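Local atomic coordinates of NtrC family transcriptional regulator (Clostridium acetobutylicum ATCC 824, PDB entry 2Q5C), a protein that probably regulates transcription as an NtrC-type activator that binds ATP and specific DNA, the present chain being its N-terminal PrpR-type portion. Residues S4-L16 / I44-R58. Residues are numbered along the deposited sequence; the frame is centred on the assembly and turned at random.
Sequences SLKIALISQNENL and IAFGLQDEVDAIISR
Lys6 and Asp53 open the pairing of two neighbouring parallel strands, 6-11 and 54-58, in a four-stranded sheet of order 2-1-3-4, a worked example of how an open α/β domain of the PrpR N-terminal family joins its central strands. Asp53 bonds to both polar backbone atoms of Lys6. Its own N donates to Lys6 O, while OD2 accepts Lys6 N at 2.8 Å through the anti lone pair, so side chain and backbone together start the register. The Lys6 side chain continues the grip: CB lies against Val52 CA; extended to CD, which already lies against Glu51 O, the chain then bends at chi3 (64°), bringing CE alongside the same oxygen and letting NZ donate to it, in the carbonyl plane, at 2.9 Å. Further on the ladder is regular: Ala8 N bonds to Ala54 O, Ile56 N to Ala8 O and Ile10 N to Ile56 O, the last two with the donor nearly along the C=O axis.

The two faces pack differently. On that of Ile7 and Leu9, which helix 14-27 covers, Ile7 CG2 meets Ile56 CD1 and Leu9 CD1 meets Ile56 CG2, each pair 3.8 Å apart. On the other, helix 38-48 approaches: Leu48 CD1 reaches Ala8 CB, and Ile10 CD1 touches both Ala45 CB and Ile55 CG2. Where direct pairing stops, water 2 extends it, donating to Ile10 O at 2.7 Å and accepting from Arg58 N at 2.9 Å.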
# COMPACT_ATOMS: atom_id res chain seq x y z
N SER A 4 -13.63 2.26 24.93
CA SER A 4 -12.32 2.21 24.26
C SER A 4 -12.50 2.09 22.76
O SER A 4 -13.33 1.31 22.28
CB SER A 4 -11.56 0.97 24.71
OG SER A 4 -11.39 0.91 26.09
N LEU A 5 -11.72 2.86 22.02
CA LEU A 5 -11.70 2.70 20.56
C LEU A 5 -10.63 1.71 20.16
O LEU A 5 -9.56 1.66 20.75
CB LEU A 5 -11.46 4.04 19.88
CG LEU A 5 -12.52 5.12 20.17
CD1 LEU A 5 -12.17 6.45 19.50
CD2 LEU A 5 -13.90 4.64 19.78
N LYS A 6 -10.94 0.95 19.12
CA LYS A 6 -10.04 -0.08 18.60
C LYS A 6 -9.89 0.10 17.11
O LYS A 6 -10.89 0.16 16.38
CB LYS A 6 -10.60 -1.46 18.88
CG LYS A 6 -10.82 -1.75 20.38
CD LYS A 6 -11.38 -3.14 20.62
CE LYS A 6 -10.43 -4.25 20.19
NZ LYS A 6 -11.04 -5.58 20.50
N ILE A 7 -8.65 0.24 16.64
CA ILE A 7 -8.38 0.41 15.22
C ILE A 7 -7.34 -0.58 14.78
O ILE A 7 -6.26 -0.69 15.40
CB ILE A 7 -7.92 1.85 14.87
CG1 ILE A 7 -8.89 2.89 15.44
CG2 ILE A 7 -7.74 2.02 13.34
CD1 ILE A 7 -8.45 4.32 15.16
N ALA A 8 -7.65 -1.29 13.70
CA ALA A 8 -6.72 -2.24 13.09
C ALA A 8 -6.00 -1.64 11.92
O ALA A 8 -6.62 -1.05 11.05
CB ALA A 8 -7.42 -3.50 12.64
N LEU A 9 -4.68 -1.82 11.86
CA LEU A 9 -3.88 -1.52 10.68
C LEU A 9 -3.49 -2.83 10.05
O LEU A 9 -2.92 -3.68 10.73
CB LEU A 9 -2.62 -0.71 11.06
CG LEU A 9 -1.63 -0.57 9.89
CD1 LEU A 9 -2.19 0.35 8.82
CD2 LEU A 9 -0.34 0.04 10.42
N ILE A 10 -3.79 -3.01 8.76
CA ILE A 10 -3.45 -4.24 8.04
C ILE A 10 -2.52 -3.81 6.91
O ILE A 10 -2.91 -3.01 6.05
CB ILE A 10 -4.70 -4.97 7.50
CG1 ILE A 10 -5.66 -5.24 8.66
CG2 ILE A 10 -4.25 -6.27 6.78
CD1 ILE A 10 -7.00 -5.92 8.25
N SER A 11 -1.28 -4.28 6.96
CA SER A 11 -0.24 -3.75 6.07
C SER A 11 0.85 -4.80 6.02
O SER A 11 0.93 -5.65 6.88
CB SER A 11 0.30 -2.47 6.71
OG SER A 11 1.42 -1.94 5.99
N GLN A 12 1.71 -4.71 5.01
CA GLN A 12 2.94 -5.52 5.00
C GLN A 12 4.16 -4.65 5.28
O GLN A 12 5.29 -5.15 5.22
CB GLN A 12 3.10 -6.23 3.66
CG GLN A 12 2.01 -7.22 3.37
CD GLN A 12 2.27 -7.93 2.08
OE1 GLN A 12 2.14 -7.35 0.99
NE2 GLN A 12 2.68 -9.17 2.19
N ASN A 13 3.95 -3.37 5.59
CA ASN A 13 5.04 -2.42 5.76
C ASN A 13 5.46 -2.43 7.23
O ASN A 13 4.72 -1.95 8.09
CB ASN A 13 4.56 -1.03 5.33
CG ASN A 13 5.68 -0.07 5.12
OD1 ASN A 13 6.20 0.49 6.08
ND2 ASN A 13 6.07 0.14 3.85
N GLU A 14 6.64 -2.98 7.51
CA GLU A 14 7.11 -3.11 8.88
C GLU A 14 7.24 -1.78 9.60
O GLU A 14 6.97 -1.69 10.80
CB GLU A 14 8.44 -3.89 8.94
CG GLU A 14 8.32 -5.33 8.43
CD GLU A 14 7.31 -6.20 9.20
OE1 GLU A 14 7.25 -6.11 10.45
OE2 GLU A 14 6.57 -6.98 8.55
N ASN A 15 7.63 -0.73 8.88
CA ASN A 15 7.80 0.57 9.52
C ASN A 15 6.47 1.12 10.01
O ASN A 15 6.37 1.62 11.14
CB ASN A 15 8.48 1.56 8.58
CG ASN A 15 9.97 1.33 8.48
OD1 ASN A 15 10.55 0.51 9.21
ND2 ASN A 15 10.62 2.06 7.58
N LEU A 16 5.44 0.99 9.18
CA LEU A 16 4.09 1.39 9.57
C LEU A 16 3.58 0.57 10.70
O LEU A 16 3.00 1.10 11.63
CB LEU A 16 3.08 1.32 8.41
CG LEU A 16 3.19 2.28 7.23
CD1 LEU A 16 2.04 2.03 6.26
CD2 LEU A 16 3.17 3.70 7.72
N ILE A 44 -8.91 -11.40 6.91
CA ILE A 44 -8.56 -10.99 8.27
C ILE A 44 -9.44 -9.80 8.71
O ILE A 44 -9.95 -9.79 9.84
CB ILE A 44 -7.06 -10.63 8.33
CG1 ILE A 44 -6.21 -11.89 8.19
CG2 ILE A 44 -6.72 -9.90 9.64
CD1 ILE A 44 -4.75 -11.59 7.79
N ALA A 45 -9.65 -8.82 7.83
CA ALA A 45 -10.53 -7.70 8.13
C ALA A 45 -11.96 -8.17 8.43
O ALA A 45 -12.58 -7.70 9.39
CB ALA A 45 -10.54 -6.71 7.01
N PHE A 46 -12.45 -9.09 7.63
CA PHE A 46 -13.80 -9.61 7.82
C PHE A 46 -13.90 -10.25 9.21
O PHE A 46 -14.88 -10.06 9.93
CB PHE A 46 -14.14 -10.61 6.72
CG PHE A 46 -15.56 -11.05 6.74
CD1 PHE A 46 -16.51 -10.37 5.99
CD2 PHE A 46 -15.95 -12.10 7.58
CE1 PHE A 46 -17.87 -10.78 6.04
CE2 PHE A 46 -17.30 -12.51 7.64
CZ PHE A 46 -18.25 -11.83 6.88
N GLY A 47 -12.86 -10.98 9.59
CA GLY A 47 -12.85 -11.69 10.90
C GLY A 47 -12.78 -10.72 12.07
O GLY A 47 -13.23 -11.05 13.16
N LEU A 48 -12.21 -9.54 11.85
CA LEU A 48 -12.04 -8.53 12.90
C LEU A 48 -13.18 -7.53 13.02
O LEU A 48 -13.25 -6.76 13.98
CB LEU A 48 -10.79 -7.70 12.60
CG LEU A 48 -9.45 -8.33 12.96
CD1 LEU A 48 -8.35 -7.49 12.37
CD2 LEU A 48 -9.31 -8.38 14.48
N GLN A 49 -14.08 -7.51 12.05
CA GLN A 49 -14.92 -6.34 11.94
C GLN A 49 -15.89 -6.16 13.09
O GLN A 49 -16.26 -5.02 13.39
CB GLN A 49 -15.61 -6.24 10.58
CG GLN A 49 -16.65 -7.26 10.34
CD GLN A 49 -17.41 -6.95 9.07
OE1 GLN A 49 -17.74 -5.80 8.78
NE2 GLN A 49 -17.67 -7.97 8.30
N ASP A 50 -16.28 -7.25 13.75
CA ASP A 50 -17.20 -7.09 14.88
C ASP A 50 -16.43 -6.79 16.16
O ASP A 50 -17.04 -6.56 17.21
CB ASP A 50 -18.09 -8.34 15.04
CG ASP A 50 -19.08 -8.51 13.89
OD1 ASP A 50 -19.50 -7.50 13.26
OD2 ASP A 50 -19.47 -9.67 13.64
N GLU A 51 -15.10 -6.76 16.07
CA GLU A 51 -14.23 -6.54 17.25
C GLU A 51 -13.46 -5.22 17.25
O GLU A 51 -12.74 -4.93 18.21
CB GLU A 51 -13.21 -7.66 17.39
CG GLU A 51 -13.79 -9.07 17.44
CD GLU A 51 -12.72 -10.15 17.43
OE1 GLU A 51 -11.50 -9.85 17.36
OE2 GLU A 51 -13.11 -11.34 17.47
N VAL A 52 -13.55 -4.45 16.17
CA VAL A 52 -12.85 -3.17 16.08
C VAL A 52 -13.78 -2.09 15.53
O VAL A 52 -14.83 -2.41 14.94
CB VAL A 52 -11.56 -3.24 15.19
CG1 VAL A 52 -10.63 -4.34 15.71
CG2 VAL A 52 -11.89 -3.47 13.72
N ASP A 53 -13.39 -0.83 15.73
CA ASP A 53 -14.21 0.32 15.29
C ASP A 53 -13.89 0.77 13.86
O ASP A 53 -14.71 1.37 13.19
CB ASP A 53 -14.04 1.50 16.24
CG ASP A 53 -14.52 1.18 17.62
OD1 ASP A 53 -15.75 1.18 17.81
OD2 ASP A 53 -13.70 0.88 18.51
N ALA A 54 -12.68 0.51 13.40
CA ALA A 54 -12.28 0.90 12.05
C ALA A 54 -11.06 0.10 11.64
O ALA A 54 -10.34 -0.40 12.49
CB ALA A 54 -11.94 2.39 12.01
N ILE A 55 -10.82 0.04 10.33
CA ILE A 55 -9.66 -0.61 9.73
C ILE A 55 -8.95 0.41 8.86
O ILE A 55 -9.62 1.20 8.16
CB ILE A 55 -10.04 -1.82 8.93
CG1 ILE A 55 -10.65 -2.86 9.91
CG2 ILE A 55 -8.81 -2.46 8.24
CD1 ILE A 55 -11.43 -3.94 9.25
N ILE A 56 -7.61 0.45 8.94
CA ILE A 56 -6.75 1.26 8.07
C ILE A 56 -5.89 0.32 7.25
O ILE A 56 -5.35 -0.68 7.75
CB ILE A 56 -5.85 2.22 8.91
CG1 ILE A 56 -6.68 3.23 9.73
CG2 ILE A 56 -4.85 2.91 7.99
CD1 ILE A 56 -5.88 4.04 10.71
N SER A 57 -5.73 0.64 5.97
CA SER A 57 -4.89 -0.16 5.06
C SER A 57 -4.46 0.76 3.93
O SER A 57 -4.79 1.93 3.96
CB SER A 57 -5.58 -1.44 4.61
OG SER A 57 -6.72 -1.11 3.82
N ARG A 58 -3.72 0.23 2.96
CA ARG A 58 -3.20 1.09 1.92
C ARG A 58 -3.51 0.52 0.56
O ARG A 58 -3.57 -0.70 0.37
CB ARG A 58 -1.69 1.19 2.13
CG ARG A 58 -1.02 2.22 1.28
CD ARG A 58 0.23 2.72 1.98
NE ARG A 58 1.35 1.79 1.86
CZ ARG A 58 2.38 1.97 1.02
NH1 ARG A 58 3.34 1.06 0.98
NH2 ARG A 58 2.45 3.04 0.23
O HOH W 1 -15.75 1.52 20.91
O HOH W 2 -2.28 -2.23 3.54